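PDB 4H40: putative cell adhesion protein from Bacteroides fragilis, which is probably a fimbrillin-like pilus subunit of this gut bacterium, with an inferred role in cell adhesion. Local coordinates for residues Tyr139-Asp144 against Pro175-Gln180; Ser55-Val60 against Phe117-Pro122. All blocks are in the same frame, centred on the assembly; numbering follows the deposited sequence.

Contact 1: residues Tyr139-Asp144 against Pro175-Gln180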
ATOM      1  N   TYR B 139      -7.619 -24.005  -2.169  1.00 44.10           N
ATOM      2  CA  TYR B 139      -6.192 -24.305  -2.247  1.00 42.00           C
ATOM      3  C   TYR B 139      -6.007 -25.608  -2.953  1.00 44.09           C
ATOM      4  O   TYR B 139      -6.855 -26.484  -2.823  1.00 42.67           O
ATOM      5  CB  TYR B 139      -5.532 -24.362  -0.858  1.00 40.94           C
ATOM      6  CG  TYR B 139      -5.671 -23.096  -0.064  1.00 41.65           C
ATOM      7  CD1 TYR B 139      -5.023 -21.928  -0.455  1.00 41.99           C
ATOM      8  CD2 TYR B 139      -6.455 -23.054   1.086  1.00 42.78           C
ATOM      9  CE1 TYR B 139      -5.156 -20.750   0.277  1.00 40.16           C
ATOM     10  CE2 TYR B 139      -6.560 -21.885   1.849  1.00 42.00           C
ATOM     11  CZ  TYR B 139      -5.929 -20.734   1.424  1.00 45.05           C
ATOM     12  OH  TYR B 139      -6.081 -19.582   2.140  1.00 48.73           O
ATOM     13  N   LEU B 140      -4.915 -25.725  -3.731  1.00 42.26           N
ATOM     14  CA  LEU B 140      -4.548 -26.956  -4.407  1.00 43.32           C
ATOM     15  C   LEU B 140      -3.057 -27.121  -4.386  1.00 47.01           C
ATOM     16  O   LEU B 140      -2.312 -26.335  -4.972  1.00 46.79           O
ATOM     17  CB  LEU B 140      -5.082 -27.097  -5.843  1.00 44.66           C
ATOM     18  CG  LEU B 140      -4.638 -28.392  -6.541  1.00 51.18           C
ATOM     19  CD1 LEU B 140      -5.596 -29.551  -6.289  1.00 52.19           C
ATOM     20  CD2 LEU B 140      -4.381 -28.159  -8.005  1.00 55.30           C
ATOM     21  N   LEU B 141      -2.633 -28.157  -3.674  1.00 44.88           N
ATOM     22  CA  LEU B 141      -1.251 -28.574  -3.601  1.00 45.26           C
ATOM     23  C   LEU B 141      -1.065 -29.601  -4.672  1.00 50.07           C
ATOM     24  O   LEU B 141      -1.954 -30.425  -4.881  1.00 52.02           O
ATOM     25  CB  LEU B 141      -0.910 -29.153  -2.228  1.00 45.29           C
ATOM     26  CG  LEU B 141      -0.911 -28.227  -1.020  1.00 48.39           C
ATOM     27  CD1 LEU B 141      -0.623 -29.018   0.214  1.00 48.41           C
ATOM     28  CD2 LEU B 141       0.157 -27.164  -1.135  1.00 49.85           C
ATOM     29  N   ALA B 142       0.037 -29.537  -5.394  1.00 46.44           N
ATOM     30  CA  ALA B 142       0.276 -30.468  -6.487  1.00 48.00           C
ATOM     31  C   ALA B 142       1.750 -30.513  -6.869  1.00 52.36           C
ATOM     32  O   ALA B 142       2.581 -29.776  -6.324  1.00 51.34           O
ATOM     33  CB  ALA B 142      -0.548 -30.044  -7.706  1.00 49.27           C
ATOM     34  N   THR B 143       2.050 -31.387  -7.820  1.00 50.44           N
ATOM     35  CA  THR B 143       3.333 -31.557  -8.487  1.00 51.17           C
ATOM     36  C   THR B 143       3.590 -30.268  -9.280  1.00 56.30           C
ATOM     37  O   THR B 143       2.681 -29.765  -9.947  1.00 55.31           O
ATOM     38  CB  THR B 143       3.236 -32.801  -9.401  1.00 56.71           C
ATOM     39  OG1 THR B 143       2.950 -33.960  -8.611  1.00 56.82           O
ATOM     40  CG2 THR B 143       4.480 -33.025 -10.218  1.00 55.21           C
ATOM     41  N   ASP B 144       4.793 -29.713  -9.185  1.00 54.98           N
ATOM     42  CA  ASP B 144       5.126 -28.492  -9.908  1.00 54.88           C
ATOM     43  C   ASP B 144       6.418 -28.677 -10.653  1.00 62.08           C
ATOM     44  O   ASP B 144       7.457 -28.914 -10.031  1.00 62.00           O
ATOM     45  CB  ASP B 144       5.221 -27.301  -8.957  1.00 54.59           C
ATOM     46  CG  ASP B 144       4.761 -25.999  -9.558  1.00 59.99           C
ATOM     47  OD1 ASP B 144       5.345 -25.579 -10.572  1.00 60.71           O
ATOM     48  OD2 ASP B 144       3.834 -25.387  -8.998  1.00 66.39           O
ATOM     49  N   PRO B 175       7.474 -37.082  -3.877  1.00 57.69           N
ATOM     50  CA  PRO B 175       8.195 -35.820  -3.708  1.00 56.95           C
ATOM     51  C   PRO B 175       7.313 -34.789  -2.968  1.00 59.18           C
ATOM     52  O   PRO B 175       6.088 -34.974  -2.908  1.00 60.73           O
ATOM     53  CB  PRO B 175       8.501 -35.388  -5.151  1.00 59.01           C
ATOM     54  CG  PRO B 175       7.887 -36.449  -6.055  1.00 63.98           C
ATOM     55  CD  PRO B 175       6.917 -37.200  -5.241  1.00 58.63           C
ATOM     56  N   PRO B 176       7.869 -33.726  -2.347  1.00 51.85           N
ATOM     57  CA  PRO B 176       6.983 -32.741  -1.712  1.00 48.67           C
ATOM     58  C   PRO B 176       6.119 -32.030  -2.774  1.00 50.41           C
ATOM     59  O   PRO B 176       6.466 -32.015  -3.959  1.00 47.56           O
ATOM     60  CB  PRO B 176       7.945 -31.786  -1.003  1.00 50.10           C
ATOM     61  CG  PRO B 176       9.248 -31.945  -1.695  1.00 56.18           C
ATOM     62  CD  PRO B 176       9.292 -33.323  -2.272  1.00 53.94           C
ATOM     63  N   ILE B 177       4.950 -31.508  -2.356  1.00 47.75           N
ATOM     64  CA  ILE B 177       4.033 -30.797  -3.247  1.00 45.41           C
ATOM     65  C   ILE B 177       3.998 -29.308  -2.828  1.00 49.91           C
ATOM     66  O   ILE B 177       4.505 -28.937  -1.780  1.00 53.04           O
ATOM     67  CB  ILE B 177       2.641 -31.491  -3.341  1.00 47.35           C
ATOM     68  CG1 ILE B 177       1.950 -31.655  -1.957  1.00 47.10           C
ATOM     69  CG2 ILE B 177       2.757 -32.832  -4.096  1.00 47.32           C
ATOM     70  CD1 ILE B 177       0.595 -32.471  -1.960  1.00 41.66           C
ATOM     71  N   ILE B 178       3.486 -28.452  -3.678  1.00 44.93           N
ATOM     72  CA  ILE B 178       3.499 -27.006  -3.470  1.00 42.47           C
ATOM     73  C   ILE B 178       2.210 -26.440  -4.033  1.00 48.22           C
ATOM     74  O   ILE B 178       1.558 -27.088  -4.866  1.00 50.55           O
ATOM     75  CB  ILE B 178       4.796 -26.425  -4.133  1.00 45.27           C
ATOM     76  CG1 ILE B 178       5.056 -24.942  -3.795  1.00 44.50           C
ATOM     77  CG2 ILE B 178       4.909 -26.758  -5.636  1.00 45.54           C
ATOM     78  CD1 ILE B 178       6.473 -24.521  -3.903  1.00 52.88           C
ATOM     79  N   ASN B 179       1.826 -25.255  -3.551  1.00 44.34           N
ATOM     80  CA  ASN B 179       0.593 -24.539  -3.900  1.00 43.67           C
ATOM     81  C   ASN B 179       0.541 -24.070  -5.337  1.00 45.89           C
ATOM     82  O   ASN B 179       1.493 -23.469  -5.847  1.00 44.84           O
ATOM     83  CB  ASN B 179       0.413 -23.334  -2.993  1.00 45.48           C
ATOM     84  CG  ASN B 179      -0.135 -23.705  -1.661  1.00 58.66           C
ATOM     85  OD1 ASN B 179      -1.318 -24.050  -1.532  1.00 41.65           O
ATOM     86  ND2 ASN B 179       0.740 -23.713  -0.675  1.00 55.32           N
ATOM     87  N   GLN B 180      -0.626 -24.278  -5.945  1.00 42.69           N
ATOM     88  CA  GLN B 180      -0.904 -23.891  -7.323  1.00 43.49           C
ATOM     89  C   GLN B 180      -1.616 -22.570  -7.392  1.00 49.67           C
ATOM     90  O   GLN B 180      -1.638 -21.950  -8.455  1.00 53.21           O
ATOM     91  CB  GLN B 180      -1.721 -24.986  -8.036  1.00 45.28           C
ATOM     92  CG  GLN B 180      -0.982 -26.329  -8.135  1.00 43.64           C
ATOM     93  CD  GLN B 180       0.427 -26.185  -8.657  1.00 53.92           C
ATOM     94  OE1 GLN B 180       0.657 -25.872  -9.826  1.00 54.02           O
ATOM     95  NE2 GLN B 180       1.399 -26.321  -7.777  1.00 38.68           N
TER
HETATM   96  O   HOH W   1      -2.843 -23.514  -3.647  1.00 40.21           O
HETATM   97  O   HOH W   2       3.855 -23.123  -7.186  1.00 48.93           O

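Contact 2: residues Ser55-Val60 against Phe117-Pro122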
ATOM      1  N   SER B  55      -6.339 -34.478   5.370  1.00 63.58           N
ATOM      2  CA  SER B  55      -6.297 -34.061   3.970  1.00 61.58           C
ATOM      3  C   SER B  55      -6.190 -35.288   3.077  1.00 65.34           C
ATOM      4  O   SER B  55      -5.864 -36.374   3.556  1.00 66.69           O
ATOM      5  CB  SER B  55      -5.145 -33.093   3.714  1.00 62.11           C
ATOM      6  OG  SER B  55      -3.881 -33.727   3.759  1.00 71.42           O
ATOM      7  N   THR B  56      -6.523 -35.131   1.797  1.00 60.60           N
ATOM      8  CA  THR B  56      -6.460 -36.246   0.856  1.00 61.84           C
ATOM      9  C   THR B  56      -5.479 -35.928  -0.243  1.00 64.28           C
ATOM     10  O   THR B  56      -5.271 -34.750  -0.560  1.00 63.18           O
ATOM     11  CB  THR B  56      -7.844 -36.590   0.256  1.00 69.49           C
ATOM     12  OG1 THR B  56      -8.358 -35.469  -0.472  1.00 67.08           O
ATOM     13  CG2 THR B  56      -8.843 -37.067   1.299  1.00 67.53           C
ATOM     14  N   ILE B  57      -4.858 -36.971  -0.807  1.00 59.89           N
ATOM     15  CA  ILE B  57      -3.955 -36.835  -1.944  1.00 58.53           C
ATOM     16  C   ILE B  57      -4.433 -37.782  -3.025  1.00 60.48           C
ATOM     17  O   ILE B  57      -4.911 -38.863  -2.705  1.00 62.66           O
ATOM     18  CB  ILE B  57      -2.428 -37.022  -1.625  1.00 62.10           C
ATOM     19  CG1 ILE B  57      -2.042 -38.452  -1.298  1.00 64.87           C
ATOM     20  CG2 ILE B  57      -1.900 -36.071  -0.562  1.00 62.48           C
ATOM     21  CD1 ILE B  57      -1.177 -39.031  -2.337  1.00 77.75           C
ATOM     22  N   ARG B  58      -4.338 -37.373  -4.289  1.00 55.45           N
ATOM     23  CA  ARG B  58      -4.615 -38.208  -5.456  1.00 57.24           C
ATOM     24  C   ARG B  58      -3.311 -38.570  -6.152  1.00 61.17           C
ATOM     25  O   ARG B  58      -2.526 -37.694  -6.510  1.00 59.29           O
ATOM     26  CB  ARG B  58      -5.564 -37.548  -6.471  1.00 57.00           C
ATOM     27  CG  ARG B  58      -5.626 -38.321  -7.811  1.00 62.11           C
ATOM     28  CD  ARG B  58      -6.710 -37.865  -8.760  1.00 66.98           C
ATOM     29  NE  ARG B  58      -8.027 -37.867  -8.123  1.00 72.40           N
ATOM     30  CZ  ARG B  58      -8.858 -38.903  -8.088  1.00 84.47           C
ATOM     31  NH1 ARG B  58      -8.535 -40.045  -8.680  1.00 77.69           N
ATOM     32  NH2 ARG B  58     -10.025 -38.799  -7.471  1.00 70.25           N
ATOM     33  N   LEU B  59      -3.110 -39.850  -6.383  1.00 60.16           N
ATOM     34  CA  LEU B  59      -1.957 -40.335  -7.107  1.00 61.64           C
ATOM     35  C   LEU B  59      -2.413 -40.545  -8.548  1.00 66.47           C
ATOM     36  O   LEU B  59      -3.329 -41.331  -8.767  1.00 67.99           O
ATOM     37  CB  LEU B  59      -1.474 -41.629  -6.425  1.00 64.09           C
ATOM     38  CG  LEU B  59      -0.096 -42.178  -6.764  1.00 70.31           C
ATOM     39  CD1 LEU B  59       0.999 -41.301  -6.223  1.00 68.81           C
ATOM     40  CD2 LEU B  59       0.067 -43.529  -6.146  1.00 75.57           C
ATOM     41  N   VAL B  60      -1.875 -39.736  -9.499  1.00 63.27           N
ATOM     42  CA  VAL B  60      -2.170 -39.753 -10.948  1.00 64.75           C
ATOM     43  C   VAL B  60      -1.028 -40.522 -11.620  1.00 72.32           C
ATOM     44  O   VAL B  60       0.132 -40.103 -11.508  1.00 71.54           O
ATOM     45  CB  VAL B  60      -2.347 -38.322 -11.570  1.00 66.63           C
ATOM     46  CG1 VAL B  60      -2.810 -38.396 -13.027  1.00 67.94           C
ATOM     47  CG2 VAL B  60      -3.287 -37.442 -10.745  1.00 64.35           C
ATOM     48  N   PHE B 117       4.410 -40.211 -12.282  1.00 76.60           N
ATOM     49  CA  PHE B 117       3.301 -39.977 -11.372  1.00 75.68           C
ATOM     50  C   PHE B 117       3.277 -38.531 -10.900  1.00 74.42           C
ATOM     51  O   PHE B 117       4.316 -37.893 -10.711  1.00 72.41           O
ATOM     52  CB  PHE B 117       3.262 -40.983 -10.186  1.00 79.18           C
ATOM     53  CG  PHE B 117       4.432 -40.954  -9.231  1.00 81.66           C
ATOM     54  CD1 PHE B 117       5.576 -41.695  -9.486  1.00 87.79           C
ATOM     55  CD2 PHE B 117       4.382 -40.196  -8.062  1.00 83.41           C
ATOM     56  CE1 PHE B 117       6.678 -41.642  -8.615  1.00 89.36           C
ATOM     57  CE2 PHE B 117       5.481 -40.149  -7.183  1.00 86.87           C
ATOM     58  CZ  PHE B 117       6.619 -40.878  -7.464  1.00 87.05           C
ATOM     59  N   ARG B 118       2.055 -38.012 -10.763  1.00 69.81           N
ATOM     60  CA  ARG B 118       1.765 -36.665 -10.283  1.00 66.56           C
ATOM     61  C   ARG B 118       0.850 -36.767  -9.075  1.00 69.93           C
ATOM     62  O   ARG B 118       0.169 -37.786  -8.891  1.00 70.28           O
ATOM     63  CB  ARG B 118       1.137 -35.786 -11.379  1.00 63.03           C
ATOM     64  CG  ARG B 118       1.989 -35.658 -12.619  1.00 61.42           C
ATOM     65  CD  ARG B 118       1.671 -34.401 -13.381  1.00 60.79           C
ATOM     66  NE  ARG B 118       2.906 -33.843 -13.915  1.00 63.58           N
ATOM     67  CZ  ARG B 118       3.297 -32.584 -13.770  1.00 74.57           C
ATOM     68  NH1 ARG B 118       2.520 -31.705 -13.160  1.00 57.86           N
ATOM     69  NH2 ARG B 118       4.453 -32.188 -14.260  1.00 68.75           N
ATOM     70  N   ILE B 119       0.870 -35.730  -8.228  1.00 65.36           N
ATOM     71  CA  ILE B 119       0.068 -35.661  -7.005  1.00 63.98           C
ATOM     72  C   ILE B 119      -0.754 -34.404  -7.023  1.00 65.14           C
ATOM     73  O   ILE B 119      -0.298 -33.368  -7.510  1.00 64.55           O
ATOM     74  CB  ILE B 119       0.924 -35.716  -5.685  1.00 66.39           C
ATOM     75  CG1 ILE B 119       2.207 -36.582  -5.767  1.00 67.73           C
ATOM     76  CG2 ILE B 119       0.069 -35.997  -4.432  1.00 66.87           C
ATOM     77  CD1 ILE B 119       2.003 -38.027  -5.911  1.00 78.95           C
ATOM     78  N   LEU B 120      -1.947 -34.501  -6.436  1.00 60.32           N
ATOM     79  CA  LEU B 120      -2.911 -33.424  -6.214  1.00 57.24           C
ATOM     80  C   LEU B 120      -3.435 -33.545  -4.802  1.00 59.13           C
ATOM     81  O   LEU B 120      -3.647 -34.667  -4.323  1.00 59.49           O
ATOM     82  CB  LEU B 120      -4.083 -33.498  -7.205  1.00 57.30           C
ATOM     83  CG  LEU B 120      -3.767 -33.356  -8.669  1.00 61.65           C
ATOM     84  CD1 LEU B 120      -4.765 -34.091  -9.476  1.00 64.11           C
ATOM     85  CD2 LEU B 120      -3.727 -31.905  -9.102  1.00 60.41           C
ATOM     86  N   SER B 121      -3.665 -32.411  -4.141  1.00 52.80           N
ATOM     87  CA  SER B 121      -4.255 -32.392  -2.804  1.00 52.20           C
ATOM     88  C   SER B 121      -5.069 -31.113  -2.658  1.00 55.87           C
ATOM     89  O   SER B 121      -4.500 -30.026  -2.825  1.00 53.08           O
ATOM     90  CB  SER B 121      -3.205 -32.525  -1.706  1.00 53.36           C
ATOM     91  OG  SER B 121      -3.839 -32.581  -0.440  1.00 56.02           O
ATOM     92  N   PRO B 122      -6.408 -31.191  -2.461  1.00 54.72           N
ATOM     93  CA  PRO B 122      -7.258 -32.392  -2.260  1.00 56.55           C
ATOM     94  C   PRO B 122      -7.285 -33.356  -3.452  1.00 62.00           C
ATOM     95  O   PRO B 122      -6.943 -32.968  -4.573  1.00 60.48           O
ATOM     96  CB  PRO B 122      -8.657 -31.795  -2.030  1.00 57.77           C
ATOM     97  CG  PRO B 122      -8.401 -30.412  -1.526  1.00 59.68           C
ATOM     98  CD  PRO B 122      -7.210 -29.958  -2.319  1.00 54.79           C
TER

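Contact 1: residues Tyr139-Asp144 against Pro175-Gln180
The amide of Gln180 lies against Asp144, its NE2 giving a hydrogen bond of 2.9 Å to OD2 on the anti side of the carboxylate, somewhat out of its plane, with the two flat groups turned 54° to each other. The same NE2 binds Ile178 O, from above that carbonyl plane, while Ala142 N reaches this oxygen from the opposite face. Two N-H groups grip one buried carbonyl, and the two bonds from NE2 fix the rotation of the amide. Ile178 N returns a bond to Ala142 O, and Gln180 N to Leu140 O at 2.8 Å. On the other side of the sheet Leu141 CD2 rests on the carboxamide of Asn179, 3.5 Å from its OD1, and Leu141 CB packs on Ile177 CD1. Gln180 CG, beside the backbone N (chi1 -62°), lies on Ala142 CB, and the bend at chi2 turns the amide toward Asp144. Farther out, one water links Asn179 OD1 with Leu140 N, a second links Asp144 OD2 with Asn179 O, and Arg146 forms a salt bridge with Asp144 OD1. This is a short antiparallel pairing, in which the two-residue strand 141-142 joins the start of the long strand 177-190 within the fimbrillin-like beta fold.

Contact 2: residues Ser55-Val60 against Phe117-Pro122
Leu59 carries CG opposite its backbone N (chi1 -166°) and Ile119 sends CG1 to the side of its own N (chi1 -33°), which lays the two side chains of this non-hydrogen-bonded pair side by side, pointing the same way. Their CD1 atoms meet at 3.4 Å, and Leu59 CD1 also reaches Phe117 CD2 at 4.0 Å, while Ile119 CD1 sits in plane at the edge of the Phe117 ring. Ile57 CD1 comes across to Ile119 CG2, extending this apolar face. On the opposite face Val60 CG2 touches Leu120 CD1 at 3.9 Å, near the side chains of Arg58 and Arg118. The guanidinium of Arg58 turns to Lys124 O, Ala123 O and Ser73 OG, and that of Arg118 to a salt bridge with Asp145 and a cation-pi contact with Trp221.

Between the faces run four backbone hydrogen bonds, two in each hydrogen-bonded pair. Arg58 N meets Leu120 O at 2.8 Å, in the carbonyl plane, and Leu120 N returns to a lone pair of Arg58 O at 3.2 Å. Val60 and Arg118 also exchange two bonds, 2.9 Å from Val60 N to Arg118 O, with that donor tilted from the carbonyl plane. At the end of the pairing a side chain takes over: Ser121 OG donates to Thr56 O at 2.6 Å. The strand stops there at Pro122, whose preceding peptide is cis and whose CA also lies against Thr56 O. Strands 56-60 and 117-121 run at 156°, a regular antiparallel pair with alternating faces. On its other edge strand 56-62 pairs with strand 74-79, which places it inside a sheet of the fimbrillin-like beta fold.

In the fold
Both contacts are largely buried, with centres about 9 Å apart, and they meet along strand 113-121. Strand 113-121 pairs with 56-62 in contact 2 and, on its other side, with strand 141-142, whose far edge carries contact 1 with strand 177-190. Leu141 O to Ser121 N and Thr143 OG1 to Ile119 N probably supply hydrogen bonds at this junction, where Ala142 CB also packs on Ile119 O. Contact 2, farther from the chain centre, is a longer regular pairing with a mainly aliphatic and aromatic face. Contact 1 is shorter and more polar, relying on side-chain amides, a carboxylate and two waters close to the middle of the chain.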